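Local coordinates for protein ATP-dependent kinase YFH7 (Saccharomyces cerevisiae, PDB 2GA8) that acts as an ATP-dependent kinase that could be involved in the assembly of endoplasmic reticulum membrane, at residues N74-L79 against C199-K204; D191-L196 against Q274-K279; T302-A307 against E321-F326. All coordinates share one frame; numbering follows the deposited sequence.

In the fold
Interactions 1 and 2 share helix 192-206: interaction 2 packs its first turn on helix 275-285, which lies in the chain between strands 262-267 and 290-296 of the five-stranded parallel sheet, and interaction 1 adds the loop 74-79 to residues 199-204 of the same helix 192-206. Their centres are about 15 Å apart, their segments alternate along the chain, and one sulfate is bound by a lysine from each. Interaction 3 comes later in the chain and joins helices 299-312 and 319-328. Its centre lies about 40 Å from that of interaction 1 and about 28 Å from that of interaction 2, beside the probable ATP-binding loop.

Interaction 1 of 3, residues N74-L79 against C199-K204; sequences NLVDSL and CKILAK. With SO4 (sulfate ion), chain I.
Leu-75 and Ile-201 mark the closest backbone approach, 5.8 Å from CA to CA, where segment 74-79, with a type I beta turn from Val-76 to Leu-79, passes helical residues 199-204. Their side chains cross at about a right angle, Leu-75 CD1 resting 3.7 Å from Ile-201 CG2. Ile-201 uses its other branch for Val-76, with CD1 lying 4.1 Å from Val-76 CG1. Lys-204 supplies the polar half of the contact. Its CG stands anti to the backbone N (chi1 -175°) and the chain beyond is extended, which carries the ammonium past Leu-75 CD2 to the loop backbone. There NZ donates a hydrogen bond to Asn-74 O, almost in line with the carbonyl (C=O...N angle 173°), though its 2.5 Å length is shorter than expected and doubtful in detail. The same NZ forms a salt bridge with Asp-77 OD2 at 2.9 Å. That oxygen also lies 3.1 Å from Asn-74 O, and the ammonium beside it is likely to ease the proximity of the two acceptors. The contact fastens a loop to a helix away from the annotated sites; Ile-136 of strand 134-136 touches Leu-75, Val-76 and Ile-201, while Cys-199 packs against helix 275-285.

Interaction 2 of 3, residues D191-L196 against Q274-K279; sequences DSNNFL and QENWKK. With SO4 (sulfate ion), chain I.
Ser-192 fits between Glu-275 and Trp-277 where helix 192-196 runs beside the weakly bonded helix of about 275-279: the axes of the two come within 8.8 Å and are nearly parallel, 14° apart. The second of these helices is the connection of a beta-alpha-beta crossover, linking strands 262-267 and 290-296 of the parallel sheet in this P-loop kinase fold. Ser-192 presents its two side-chain atoms to different partners. Its CB sits over one face of the indole, 3.9 Å from the centroid of the six-membered ring of Trp-277 and 23° off the ring normal, a CH-pi contact displaced toward the rim. Chi1 of 62° turns OG between the backbone N and carbonyl carbon, and from there it donates to Glu-275 OE1 at 2.6 Å.

That carboxylate oxygen uses both lone pairs. The serine meets the syn one, beside OE2, whereas Asn-276 N approaches the anti one at 2.8 Å; two donors therefore hold this oxygen of the carboxylate. Phe-195 CD2 reaches Trp-277 CZ3 at 4.4 Å, and the Phe-195 ring also meets Phe-164 edge to face. Further along, Leu-196 crosses Lys-279 obliquely. One branch, CD1, lies against CB of the lysine, and the other, CD2, lies 3.7 Å from Lys-279 CD, so the aliphatic stem is used for packing while the ammonium continues outward. NZ binds the sulfate through O1 at 2.9 Å, an anion also held by Lys-200. The first helix is capped by Asp-191 in the N-cap position: its OD1 accepts from Asn-194 N at 3.0 Å, with the donor well above the carboxylate plane.

Interaction 3 of 3, residues T302-A307 against E321-F326; sequences TEERVA and EGREKF
Phe-326 CG lies anti to the backbone N (chi1 -179°), which extends the ring across to Glu-303; the glutamate, with CG likewise anti to its own N, runs out past the ring toward Arg-323. Glu-303 CA stands over the middle of the ring, 3.6 Å from the Phe-326 centroid and 13° off the normal, so a backbone CH-pi contact covers this face. The stem then passes beyond the rim, with Glu-303 CG 3.4 Å from Phe-326 CD2. Val-306 comes in obliquely, its CB 3.7 Å from Phe-326 CD1. The two helices, 299-312 and 319-328, follow strand 290-296 and their short segments cross at 118°. Val-306 lies close to Gly-34 of the probable ATP-binding loop, a setting consistent with the lid region of P-loop kinases. With an alanine here in place of Phe-326, a gap is likely to open beneath Glu-303 and Val-306, leaving the glutamate stem freer to turn. Ala-307 and Gly-322 approach to 4.0 Å between CA atoms, which the glycine permits: a CB on Gly-322 would fall 2.9 Å from Ala-307 O, a clash. Arg-323 NH1 makes a long, bent salt-bridge hydrogen bond of 3.3 Å to Glu-303 OE1, on its anti side and tilted out of the carboxylate plane, which stands almost perpendicular to the guanidinium. Glu-304 runs alongside the arginine, and a long salt bridge of 3.9 Å from its OE2 to Arg-323 NH2 completes the network.

Interaction 1 of 3, residues N74-L79 against C199-K204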
# COMPACT_ATOMS: atom_id res chain seq x y z
N ASN A 74 2.72 3.72 -20.22
CA ASN A 74 1.28 3.93 -20.11
C ASN A 74 0.79 2.97 -19.04
O ASN A 74 0.81 1.75 -19.23
CB ASN A 74 0.58 3.64 -21.44
CG ASN A 74 -0.84 4.19 -21.48
OD1 ASN A 74 -1.62 3.97 -20.56
ND2 ASN A 74 -1.16 4.90 -22.55
N LEU A 75 0.36 3.50 -17.91
CA LEU A 75 -0.06 2.65 -16.81
C LEU A 75 -1.53 2.26 -16.76
O LEU A 75 -1.87 1.22 -16.20
CB LEU A 75 0.35 3.29 -15.48
CG LEU A 75 1.85 3.54 -15.39
CD1 LEU A 75 2.18 4.28 -14.11
CD2 LEU A 75 2.59 2.21 -15.45
N VAL A 76 -2.39 3.08 -17.35
CA VAL A 76 -3.82 2.77 -17.30
C VAL A 76 -4.51 2.70 -18.66
O VAL A 76 -5.69 3.03 -18.77
CB VAL A 76 -4.55 3.79 -16.41
CG1 VAL A 76 -4.07 3.65 -14.97
CG2 VAL A 76 -4.31 5.21 -16.91
N ASP A 77 -3.78 2.27 -19.68
CA ASP A 77 -4.34 2.14 -21.01
C ASP A 77 -5.36 1.00 -21.05
O ASP A 77 -6.30 1.01 -21.84
CB ASP A 77 -3.23 1.86 -22.02
CG ASP A 77 -2.38 0.66 -21.64
OD1 ASP A 77 -2.93 -0.45 -21.56
OD2 ASP A 77 -1.16 0.84 -21.43
N SER A 78 -5.18 0.02 -20.17
CA SER A 78 -6.06 -1.14 -20.09
C SER A 78 -7.40 -0.82 -19.43
O SER A 78 -8.33 -1.62 -19.47
CB SER A 78 -5.38 -2.27 -19.31
OG SER A 78 -4.15 -2.64 -19.90
N LEU A 79 -7.49 0.36 -18.82
CA LEU A 79 -8.71 0.78 -18.15
C LEU A 79 -9.62 1.58 -19.06
O LEU A 79 -9.16 2.32 -19.92
CB LEU A 79 -8.38 1.62 -16.92
CG LEU A 79 -7.58 0.96 -15.80
CD1 LEU A 79 -7.47 1.95 -14.64
CD2 LEU A 79 -8.26 -0.33 -15.35
N CYS A 199 -1.54 -2.23 -7.32
CA CYS A 199 -0.57 -3.31 -7.44
C CYS A 199 -0.27 -3.66 -8.89
O CYS A 199 0.86 -3.97 -9.22
CB CYS A 199 -1.04 -4.55 -6.68
SG CYS A 199 -1.07 -4.30 -4.90
N LYS A 200 -1.28 -3.58 -9.76
CA LYS A 200 -1.07 -3.87 -11.18
C LYS A 200 -0.20 -2.77 -11.80
O LYS A 200 0.64 -3.03 -12.66
CB LYS A 200 -2.40 -3.92 -11.93
CG LYS A 200 -3.31 -5.07 -11.53
CD LYS A 200 -4.52 -5.14 -12.46
CE LYS A 200 -5.36 -6.37 -12.19
NZ LYS A 200 -6.50 -6.46 -13.14
N ILE A 201 -0.42 -1.54 -11.36
CA ILE A 201 0.35 -0.40 -11.84
C ILE A 201 1.79 -0.56 -11.39
O ILE A 201 2.72 -0.37 -12.17
CB ILE A 201 -0.24 0.93 -11.28
CG1 ILE A 201 -1.56 1.23 -11.98
CG2 ILE A 201 0.76 2.06 -11.45
CD1 ILE A 201 -2.29 2.43 -11.43
N LEU A 202 1.98 -0.94 -10.12
CA LEU A 202 3.33 -1.13 -9.61
C LEU A 202 4.05 -2.26 -10.34
O LEU A 202 5.23 -2.15 -10.66
CB LEU A 202 3.29 -1.43 -8.11
CG LEU A 202 2.84 -0.26 -7.23
CD1 LEU A 202 2.78 -0.71 -5.77
CD2 LEU A 202 3.81 0.90 -7.39
N ALA A 203 3.34 -3.36 -10.59
CA ALA A 203 3.95 -4.49 -11.28
C ALA A 203 4.35 -4.08 -12.69
O ALA A 203 5.39 -4.52 -13.19
CB ALA A 203 2.98 -5.67 -11.32
N LYS A 204 3.54 -3.25 -13.32
CA LYS A 204 3.85 -2.80 -14.67
C LYS A 204 5.08 -1.91 -14.66
O LYS A 204 5.91 -1.98 -15.57
CB LYS A 204 2.66 -2.05 -15.28
CG LYS A 204 2.88 -1.66 -16.74
CD LYS A 204 1.57 -1.26 -17.43
CE LYS A 204 1.81 -0.99 -18.91
NZ LYS A 204 0.54 -0.73 -19.65
S SO4 I . -8.97 -9.10 -12.40
O1 SO4 I . -9.50 -8.59 -11.12
O2 SO4 I . -8.87 -8.00 -13.37
O3 SO4 I . -7.63 -9.68 -12.17
O4 SO4 I . -9.87 -10.14 -12.92
O HOH W 1 -1.74 -3.07 -18.76

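Interaction 2 of 3, residues D191-L196 against Q274-K279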
# COMPACT_ATOMS: atom_id res chain seq x y z
N ASP A 191 -11.44 -0.27 -0.42
CA ASP A 191 -11.62 -0.36 -1.86
C ASP A 191 -10.54 -1.33 -2.36
O ASP A 191 -9.49 -0.92 -2.85
CB ASP A 191 -11.42 1.02 -2.52
CG ASP A 191 -11.81 1.02 -3.99
OD1 ASP A 191 -11.89 -0.08 -4.59
OD2 ASP A 191 -12.03 2.10 -4.55
N SER A 192 -10.81 -2.63 -2.20
CA SER A 192 -9.86 -3.65 -2.63
C SER A 192 -9.62 -3.60 -4.13
O SER A 192 -8.54 -3.96 -4.61
CB SER A 192 -10.36 -5.05 -2.24
OG SER A 192 -11.58 -5.34 -2.88
N ASN A 193 -10.64 -3.15 -4.87
CA ASN A 193 -10.58 -3.03 -6.33
C ASN A 193 -9.43 -2.10 -6.73
O ASN A 193 -8.59 -2.44 -7.56
CB ASN A 193 -11.88 -2.41 -6.89
CG ASN A 193 -13.15 -3.09 -6.38
OD1 ASN A 193 -13.21 -3.56 -5.25
ND2 ASN A 193 -14.18 -3.11 -7.22
N ASN A 194 -9.43 -0.90 -6.15
CA ASN A 194 -8.41 0.07 -6.49
C ASN A 194 -7.04 -0.25 -5.89
O ASN A 194 -6.02 0.14 -6.45
CB ASN A 194 -8.85 1.49 -6.08
CG ASN A 194 -8.56 2.52 -7.17
OD1 ASN A 194 -8.35 3.70 -6.89
ND2 ASN A 194 -8.55 2.07 -8.41
N PHE A 195 -7.01 -0.96 -4.76
CA PHE A 195 -5.71 -1.31 -4.20
C PHE A 195 -5.07 -2.33 -5.14
O PHE A 195 -3.87 -2.27 -5.43
CB PHE A 195 -5.85 -1.93 -2.81
CG PHE A 195 -4.53 -2.09 -2.11
CD1 PHE A 195 -3.97 -1.02 -1.43
CD2 PHE A 195 -3.81 -3.27 -2.22
CE1 PHE A 195 -2.69 -1.12 -0.87
CE2 PHE A 195 -2.53 -3.38 -1.67
CZ PHE A 195 -1.98 -2.31 -1.00
N LEU A 196 -5.87 -3.28 -5.62
CA LEU A 196 -5.36 -4.26 -6.55
C LEU A 196 -4.87 -3.52 -7.80
O LEU A 196 -3.84 -3.88 -8.37
CB LEU A 196 -6.46 -5.26 -6.94
CG LEU A 196 -6.09 -6.28 -8.02
CD1 LEU A 196 -4.87 -7.08 -7.57
CD2 LEU A 196 -7.28 -7.20 -8.28
N GLN A 274 -9.23 -13.93 0.02
CA GLN A 274 -10.55 -13.69 -0.54
C GLN A 274 -10.59 -12.54 -1.53
O GLN A 274 -9.74 -11.64 -1.50
CB GLN A 274 -11.55 -13.41 0.59
CG GLN A 274 -11.73 -14.56 1.55
CD GLN A 274 -12.29 -15.79 0.87
OE1 GLN A 274 -13.32 -15.73 0.20
NE2 GLN A 274 -11.61 -16.93 1.05
N GLU A 275 -11.59 -12.59 -2.40
CA GLU A 275 -11.84 -11.61 -3.44
C GLU A 275 -10.61 -10.96 -4.08
O GLU A 275 -9.71 -11.66 -4.53
CB GLU A 275 -12.80 -10.53 -2.92
CG GLU A 275 -12.46 -9.98 -1.55
CD GLU A 275 -12.53 -8.47 -1.51
OE1 GLU A 275 -12.00 -7.85 -2.46
OE2 GLU A 275 -13.11 -7.91 -0.55
N ASN A 276 -10.57 -9.63 -4.13
CA ASN A 276 -9.44 -8.94 -4.75
C ASN A 276 -8.13 -9.05 -3.98
O ASN A 276 -7.06 -8.92 -4.57
CB ASN A 276 -9.77 -7.46 -4.96
CG ASN A 276 -10.91 -7.24 -5.95
OD1 ASN A 276 -11.72 -6.33 -5.78
ND2 ASN A 276 -10.96 -8.07 -6.98
N TRP A 277 -8.22 -9.26 -2.67
CA TRP A 277 -7.02 -9.36 -1.84
C TRP A 277 -6.15 -10.53 -2.25
O TRP A 277 -4.92 -10.44 -2.26
CB TRP A 277 -7.40 -9.52 -0.36
CG TRP A 277 -8.30 -8.45 0.16
CD1 TRP A 277 -9.61 -8.58 0.52
CD2 TRP A 277 -7.95 -7.07 0.38
NE1 TRP A 277 -10.10 -7.36 0.95
CE2 TRP A 277 -9.11 -6.43 0.88
CE3 TRP A 277 -6.78 -6.33 0.21
CZ2 TRP A 277 -9.13 -5.06 1.20
CZ3 TRP A 277 -6.80 -4.97 0.53
CH2 TRP A 277 -7.96 -4.35 1.02
N LYS A 278 -6.80 -11.64 -2.59
CA LYS A 278 -6.09 -12.84 -2.97
C LYS A 278 -5.22 -12.61 -4.19
O LYS A 278 -4.18 -13.24 -4.34
CB LYS A 278 -7.09 -13.97 -3.25
CG LYS A 278 -6.44 -15.30 -3.59
CD LYS A 278 -7.48 -16.40 -3.74
CE LYS A 278 -6.82 -17.73 -4.07
NZ LYS A 278 -7.81 -18.84 -4.14
N LYS A 279 -5.64 -11.69 -5.06
CA LYS A 279 -4.89 -11.40 -6.27
C LYS A 279 -3.66 -10.52 -6.04
O LYS A 279 -2.82 -10.39 -6.92
CB LYS A 279 -5.83 -10.74 -7.30
CG LYS A 279 -7.07 -11.56 -7.60
CD LYS A 279 -8.04 -10.82 -8.51
CE LYS A 279 -9.35 -11.59 -8.66
NZ LYS A 279 -10.35 -10.85 -9.48
S SO4 I . -8.97 -9.10 -12.40
O1 SO4 I . -9.50 -8.59 -11.12
O2 SO4 I . -8.87 -8.00 -13.37
O3 SO4 I . -7.63 -9.68 -12.17
O4 SO4 I . -9.87 -10.14 -12.92
O HOH W 2 -13.22 -5.20 -0.24

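Interaction 3 of 3, residues T302-A307 against E321-F326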
# COMPACT_ATOMS: atom_id res chain seq x y z
N THR A 302 -0.08 -7.21 22.54
CA THR A 302 -0.88 -6.63 21.47
C THR A 302 -2.28 -6.33 21.98
O THR A 302 -2.87 -5.31 21.63
CB THR A 302 -0.95 -7.58 20.26
OG1 THR A 302 0.38 -7.87 19.82
CG2 THR A 302 -1.72 -6.92 19.13
N GLU A 303 -2.82 -7.22 22.81
CA GLU A 303 -4.15 -7.03 23.37
C GLU A 303 -4.17 -5.72 24.15
O GLU A 303 -5.10 -4.92 24.03
CB GLU A 303 -4.50 -8.18 24.30
CG GLU A 303 -5.86 -8.06 24.94
CD GLU A 303 -6.10 -9.13 25.97
OE1 GLU A 303 -5.47 -9.07 27.04
OE2 GLU A 303 -6.91 -10.05 25.71
N GLU A 304 -3.13 -5.51 24.95
CA GLU A 304 -3.04 -4.30 25.75
C GLU A 304 -2.89 -3.07 24.87
O GLU A 304 -3.51 -2.04 25.11
CB GLU A 304 -1.84 -4.37 26.71
CG GLU A 304 -1.70 -3.13 27.58
CD GLU A 304 -0.40 -3.09 28.34
OE1 GLU A 304 0.67 -3.00 27.69
OE2 GLU A 304 -0.43 -3.14 29.59
N ARG A 305 -2.06 -3.19 23.84
CA ARG A 305 -1.82 -2.09 22.92
C ARG A 305 -3.10 -1.64 22.23
O ARG A 305 -3.40 -0.45 22.17
CB ARG A 305 -0.77 -2.50 21.87
CG ARG A 305 -0.33 -1.39 20.94
CD ARG A 305 0.87 -1.79 20.08
NE ARG A 305 2.07 -2.04 20.87
CZ ARG A 305 2.38 -3.19 21.45
NH1 ARG A 305 1.57 -4.24 21.32
NH2 ARG A 305 3.49 -3.31 22.16
N VAL A 306 -3.87 -2.60 21.70
CA VAL A 306 -5.11 -2.28 21.02
C VAL A 306 -6.17 -1.79 22.01
O VAL A 306 -6.93 -0.86 21.71
CB VAL A 306 -5.65 -3.51 20.25
CG1 VAL A 306 -7.03 -3.22 19.67
CG2 VAL A 306 -4.69 -3.88 19.14
N ALA A 307 -6.22 -2.40 23.18
CA ALA A 307 -7.19 -1.97 24.19
C ALA A 307 -6.94 -0.50 24.50
O ALA A 307 -7.88 0.29 24.60
CB ALA A 307 -7.06 -2.81 25.44
N GLU A 321 -12.85 -3.07 28.96
CA GLU A 321 -13.79 -3.10 27.85
C GLU A 321 -13.02 -3.20 26.53
O GLU A 321 -13.48 -3.85 25.59
CB GLU A 321 -14.66 -1.85 27.88
CG GLU A 321 -15.71 -1.88 28.99
CD GLU A 321 -16.32 -0.53 29.29
OE1 GLU A 321 -16.25 0.37 28.43
OE2 GLU A 321 -16.89 -0.37 30.39
N GLY A 322 -11.85 -2.57 26.49
CA GLY A 322 -11.03 -2.62 25.29
C GLY A 322 -10.45 -4.01 25.08
O GLY A 322 -10.39 -4.50 23.95
N ARG A 323 -10.02 -4.65 26.16
CA ARG A 323 -9.46 -6.00 26.08
C ARG A 323 -10.55 -6.97 25.63
O ARG A 323 -10.30 -7.89 24.84
CB ARG A 323 -8.91 -6.45 27.45
CG ARG A 323 -7.70 -5.66 27.95
CD ARG A 323 -7.30 -6.11 29.36
NE ARG A 323 -6.18 -5.35 29.92
CZ ARG A 323 -4.91 -5.47 29.51
NH1 ARG A 323 -4.60 -6.32 28.54
NH2 ARG A 323 -3.96 -4.74 30.07
N GLU A 324 -11.76 -6.77 26.13
CA GLU A 324 -12.89 -7.62 25.78
C GLU A 324 -13.20 -7.53 24.29
O GLU A 324 -13.44 -8.54 23.64
CB GLU A 324 -14.13 -7.23 26.58
CG GLU A 324 -15.42 -7.92 26.13
CD GLU A 324 -15.35 -9.43 26.24
OE1 GLU A 324 -15.21 -9.94 27.37
OE2 GLU A 324 -15.43 -10.12 25.20
N LYS A 325 -13.19 -6.31 23.76
CA LYS A 325 -13.47 -6.11 22.34
C LYS A 325 -12.39 -6.81 21.51
O LYS A 325 -12.68 -7.40 20.46
CB LYS A 325 -13.49 -4.62 21.99
CG LYS A 325 -13.73 -4.35 20.52
CD LYS A 325 -13.83 -2.87 20.21
CE LYS A 325 -14.03 -2.65 18.71
NZ LYS A 325 -14.15 -1.20 18.37
N PHE A 326 -11.15 -6.75 21.98
CA PHE A 326 -10.04 -7.38 21.29
C PHE A 326 -10.24 -8.89 21.25
O PHE A 326 -10.11 -9.52 20.20
CB PHE A 326 -8.73 -7.06 22.01
CG PHE A 326 -7.51 -7.65 21.36
CD1 PHE A 326 -6.90 -7.01 20.28
CD2 PHE A 326 -6.95 -8.83 21.84
CE1 PHE A 326 -5.76 -7.53 19.70
CE2 PHE A 326 -5.81 -9.37 21.26
CZ PHE A 326 -5.21 -8.72 20.19